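Local coordinates for protein putative oxidoreductase (Salmonella enterica subsp. enterica serovar Typhimurium, PDB 3NX4) that probably reduces acryloyl-CoA with NADPH, as a medium-chain dehydrogenase/reductase whose nucleotide-binding domain holds NADP, at residues A[67-72]-A[81-86]; A[226-231]-A[253-258]. All coordinates share one frame; numbering follows the deposited sequence.

Contact 1: residues A[67-72]-A[81-86]; sequences GTVHAS and QEVLLT
Val69 lays CG2 against CG1 of Val83, 3.8 Å away, the two side chains crossing at about a right angle in the beta hairpin formed by strands 64-72 and 82-86 in the GroES-like domain. CG2 of Val69 is turned beside its own backbone N (CG1 lies anti to that N, chi1 174°), which also brings it within 4.1 Å of Gln81 CB. Phe77, from the connecting loop, touches Val83 as well. The strands run antiparallel, with Gly67 and Val83 as the hydrogen-bonded pair: Val83 N reaches Gly67 O at 2.9 Å and almost straight, while the return bond from Gly67 N to Val83 O is longer, 3.1 Å. Next along, Val69 N donates to Gln81 O at 2.9 Å. Beyond this the strand bends away at His70, where His70 and Ala71 form a classic beta bulge opposite Thr31 of strand 30-39. Thr68 and Glu82, the non-hydrogen-bonded pair, share the face opposite Val83. Glu82 folds back at chi2 (-69°) and carries its carboxylate over to the threonine. There Thr68 OG1 donates to Glu82 OE2 at 2.7 Å, approaching from above the carboxylate plane, 40° out of it.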
# COMPACT_ATOMS: atom_id res chain seq x y z
N GLY A 67 -25.50 -14.00 19.53
CA GLY A 67 -26.66 -14.41 20.29
C GLY A 67 -27.74 -14.99 19.41
O GLY A 67 -27.48 -15.38 18.27
N THR A 68 -28.95 -15.05 19.96
CA THR A 68 -30.07 -15.66 19.28
C THR A 68 -31.13 -14.61 19.00
O THR A 68 -31.47 -13.81 19.88
CB THR A 68 -30.71 -16.76 20.17
OG1 THR A 68 -29.69 -17.70 20.55
CG2 THR A 68 -31.81 -17.50 19.43
N VAL A 69 -31.67 -14.61 17.79
CA VAL A 69 -32.72 -13.68 17.42
C VAL A 69 -33.97 -13.94 18.26
O VAL A 69 -34.49 -15.06 18.31
CB VAL A 69 -33.06 -13.81 15.92
CG1 VAL A 69 -34.28 -12.95 15.56
CG2 VAL A 69 -31.84 -13.44 15.07
N HIS A 70 -34.44 -12.90 18.95
CA HIS A 70 -35.71 -13.01 19.67
C HIS A 70 -36.87 -12.70 18.72
O HIS A 70 -37.87 -13.42 18.68
CB HIS A 70 -35.77 -12.03 20.84
CG HIS A 70 -37.11 -11.97 21.51
ND1 HIS A 70 -37.64 -13.04 22.20
CD2 HIS A 70 -38.03 -10.98 21.58
CE1 HIS A 70 -38.83 -12.71 22.68
NE2 HIS A 70 -39.09 -11.47 22.31
N ALA A 71 -36.72 -11.63 17.95
CA ALA A 71 -37.73 -11.23 16.98
C ALA A 71 -37.08 -10.52 15.80
O ALA A 71 -36.03 -9.90 15.95
CB ALA A 71 -38.77 -10.34 17.62
N SER A 72 -37.71 -10.60 14.64
CA SER A 72 -37.18 -9.96 13.44
C SER A 72 -38.28 -9.45 12.51
O SER A 72 -39.23 -10.17 12.21
CB SER A 72 -36.32 -10.95 12.65
OG SER A 72 -35.92 -10.38 11.41
N GLN A 81 -32.91 -17.98 15.49
CA GLN A 81 -31.71 -18.07 14.66
C GLN A 81 -30.46 -17.60 15.41
O GLN A 81 -30.50 -16.59 16.09
CB GLN A 81 -31.90 -17.23 13.39
CG GLN A 81 -30.83 -17.44 12.35
CD GLN A 81 -31.09 -16.69 11.06
OE1 GLN A 81 -32.21 -16.22 10.81
NE2 GLN A 81 -30.07 -16.57 10.23
N GLU A 82 -29.36 -18.35 15.28
CA GLU A 82 -28.06 -17.94 15.82
C GLU A 82 -27.37 -16.95 14.88
O GLU A 82 -27.22 -17.21 13.68
CB GLU A 82 -27.15 -19.15 16.04
CG GLU A 82 -27.67 -20.17 17.07
CD GLU A 82 -27.65 -19.64 18.49
OE1 GLU A 82 -26.60 -19.12 18.94
OE2 GLU A 82 -28.69 -19.75 19.17
N VAL A 83 -26.92 -15.82 15.43
CA VAL A 83 -26.26 -14.77 14.63
C VAL A 83 -25.06 -14.16 15.34
O VAL A 83 -24.89 -14.31 16.55
CB VAL A 83 -27.24 -13.62 14.31
CG1 VAL A 83 -28.41 -14.12 13.46
CG2 VAL A 83 -27.73 -12.97 15.60
N LEU A 84 -24.22 -13.46 14.57
CA LEU A 84 -23.13 -12.71 15.17
C LEU A 84 -23.07 -11.34 14.53
O LEU A 84 -23.65 -11.11 13.47
CB LEU A 84 -21.80 -13.45 15.01
CG LEU A 84 -21.20 -13.63 13.60
CD1 LEU A 84 -20.59 -12.33 13.09
CD2 LEU A 84 -20.13 -14.73 13.65
N LEU A 85 -22.39 -10.41 15.19
CA LEU A 85 -22.19 -9.09 14.61
C LEU A 85 -20.83 -8.56 15.03
O LEU A 85 -20.45 -8.66 16.20
CB LEU A 85 -23.30 -8.12 15.03
CG LEU A 85 -23.20 -6.66 14.58
CD1 LEU A 85 -24.60 -6.02 14.45
CD2 LEU A 85 -22.32 -5.84 15.52
N THR A 86 -20.11 -7.99 14.08
CA THR A 86 -18.94 -7.18 14.38
C THR A 86 -19.02 -5.91 13.53
O THR A 86 -19.43 -5.95 12.36
CB THR A 86 -17.60 -7.92 14.08
OG1 THR A 86 -17.46 -8.15 12.67
CG2 THR A 86 -17.54 -9.25 14.82

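Contact 2: residues A[226-231]-A[253-258]; sequences KVLAQM and MPFILR
Helix 221-229 ends beside the short helix 253-258, and the backbones come nearest where Ala229 CA lies 5.9 Å from Pro254 CA. Pro254 points its ring at the last turn of the first helix: CB sits 3.4 Å from Leu228 O, with CG also close to that carbonyl and lying 4.2 Å from Ala229 CA. Alongside this, Leu228 reaches the Phe255 ring through its branched end. CD2 is 3.9 Å from CZ and CD1 only slightly farther, so both methyls lie near ring atom CZ, and the two side chains run obliquely to each other. Val237 of strand 235-239 packs on Leu228 as well.

Arg258 takes the polar side. Its chain is extended from CG to NE, which carries the guanidinium across to the end of helix 221-229 and puts CD 3.6 Å from Met231 O, a backbone atom of a selenomethionine. A water lies in the guanidinium plane, accepting from Arg258 NH1 at 2.9 Å and donating to both Leu228 O and Met231 O. It thus serves one carbonyl in the last turn of the helix and one just beyond it, and probably helps fix the rotation of the guanidinium, whose NH2 bonds to Glu208 O. Phe255 and Ile256 also pack on Leu262 and Cys240, respectively, of the second subunit, and Ile256 touches an NADP that is not bound to this chain. The arrangement joins two helical elements of the Rossmann-type nucleotide-binding domain, where helix 253-258 precedes strand 261-264, outermost in the parallel sheet within this chain, and meets the dimer partner.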
# COMPACT_ATOMS: atom_id res chain seq x y z
N LYS A 226 9.66 0.94 10.41
CA LYS A 226 10.84 0.09 10.27
C LYS A 226 10.52 -1.21 9.54
O LYS A 226 11.31 -1.69 8.72
CB LYS A 226 11.50 -0.21 11.62
CG LYS A 226 12.83 -0.95 11.44
CD LYS A 226 13.81 -0.63 12.54
CE LYS A 226 15.09 -1.41 12.35
NZ LYS A 226 15.93 -1.38 13.56
N VAL A 227 9.37 -1.80 9.85
CA VAL A 227 8.89 -2.95 9.08
C VAL A 227 8.85 -2.63 7.59
O VAL A 227 9.30 -3.43 6.77
CB VAL A 227 7.54 -3.46 9.61
CG1 VAL A 227 6.92 -4.47 8.64
CG2 VAL A 227 7.73 -4.10 11.01
N LEU A 228 8.31 -1.47 7.23
CA LEU A 228 8.33 -1.07 5.82
C LEU A 228 9.75 -1.03 5.24
O LEU A 228 9.95 -1.45 4.11
CB LEU A 228 7.66 0.29 5.60
CG LEU A 228 6.14 0.30 5.74
CD1 LEU A 228 5.65 1.73 5.91
CD2 LEU A 228 5.49 -0.37 4.54
N ALA A 229 10.71 -0.53 6.02
CA ALA A 229 12.10 -0.43 5.57
C ALA A 229 12.79 -1.80 5.41
O ALA A 229 13.84 -1.91 4.76
CB ALA A 229 12.92 0.48 6.52
N GLN A 230 12.18 -2.82 6.01
CA GLN A 230 12.71 -4.18 6.03
C GLN A 230 12.01 -5.15 5.07
O GLN A 230 12.29 -6.35 5.08
CB GLN A 230 12.57 -4.77 7.44
CG GLN A 230 13.49 -4.13 8.49
CD GLN A 230 13.20 -4.62 9.91
OE1 GLN A 230 12.10 -5.08 10.20
NE2 GLN A 230 14.19 -4.50 10.79
N MSE A 231 11.07 -4.65 4.27
CA MSE A 231 10.32 -5.53 3.37
C MSE A 231 11.16 -6.02 2.19
O MSE A 231 11.94 -5.25 1.59
CB MSE A 231 9.06 -4.83 2.83
CG MSE A 231 8.09 -4.38 3.92
SE MSE A 231 7.53 -5.82 5.13
CE MSE A 231 6.84 -7.11 3.84
N MSE A 253 10.77 5.50 -0.12
CA MSE A 253 11.80 4.59 -0.64
C MSE A 253 11.40 3.10 -0.75
O MSE A 253 11.68 2.47 -1.77
CB MSE A 253 13.13 4.76 0.09
CG MSE A 253 13.66 6.18 0.09
SE MSE A 253 13.85 6.86 -1.75
CE MSE A 253 15.78 6.67 -1.93
N PRO A 254 10.77 2.53 0.29
CA PRO A 254 10.41 1.11 0.13
C PRO A 254 9.41 0.94 -1.01
O PRO A 254 9.38 -0.08 -1.69
CB PRO A 254 9.74 0.76 1.47
CG PRO A 254 10.30 1.75 2.45
CD PRO A 254 10.51 3.02 1.66
N PHE A 255 8.58 1.96 -1.21
CA PHE A 255 7.56 1.88 -2.25
C PHE A 255 8.14 2.01 -3.64
O PHE A 255 7.86 1.18 -4.51
CB PHE A 255 6.49 2.93 -1.98
CG PHE A 255 5.88 2.79 -0.62
CD1 PHE A 255 4.86 1.86 -0.40
CD2 PHE A 255 6.35 3.53 0.44
CE1 PHE A 255 4.31 1.69 0.87
CE2 PHE A 255 5.81 3.37 1.72
CZ PHE A 255 4.79 2.45 1.93
N ILE A 256 8.98 3.02 -3.85
CA ILE A 256 9.42 3.33 -5.20
C ILE A 256 10.70 2.61 -5.60
O ILE A 256 11.03 2.56 -6.78
CB ILE A 256 9.58 4.84 -5.42
CG1 ILE A 256 10.84 5.35 -4.73
CG2 ILE A 256 8.33 5.57 -4.93
CD1 ILE A 256 11.14 6.83 -5.03
N LEU A 257 11.42 2.07 -4.62
CA LEU A 257 12.66 1.33 -4.90
C LEU A 257 12.45 -0.17 -4.73
O LEU A 257 13.15 -0.98 -5.33
CB LEU A 257 13.80 1.80 -3.99
CG LEU A 257 14.33 3.22 -4.21
CD1 LEU A 257 15.50 3.53 -3.29
CD2 LEU A 257 14.73 3.40 -5.66
N ARG A 258 11.46 -0.55 -3.93
CA ARG A 258 11.26 -1.97 -3.67
C ARG A 258 9.86 -2.48 -3.99
O ARG A 258 9.54 -3.63 -3.68
CB ARG A 258 11.62 -2.30 -2.22
CG ARG A 258 13.13 -2.27 -1.95
CD ARG A 258 13.45 -2.77 -0.54
NE ARG A 258 14.89 -2.74 -0.28
CZ ARG A 258 15.44 -2.77 0.93
NH1 ARG A 258 14.66 -2.83 2.01
NH2 ARG A 258 16.76 -2.73 1.06
O HOH W 1 11.77 -2.41 2.02

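How the contacts relate
From the N terminus, contact 1 comes first: strand 64-72 runs out past the bulge at His70 and Ala71, an eight-residue loop without helix or strand follows, and 81-86 returns to close a hairpin in the GroES-like domain. The chain then enters the nucleotide-binding domain, whose parallel sheet starts at strand 150-152. Contact 2 closes a longer loop there, with 21 residues, including strands 235-239 and 247-251, between 226-231 and 253-258. The two loops are in series, neither enclosing nor crossing the other. Their centres lie 44 Å apart on opposite sides of the chain's centre, with nearest atoms about 25 Å apart, so each ties together its own domain, and contact 2 alone meets the second subunit.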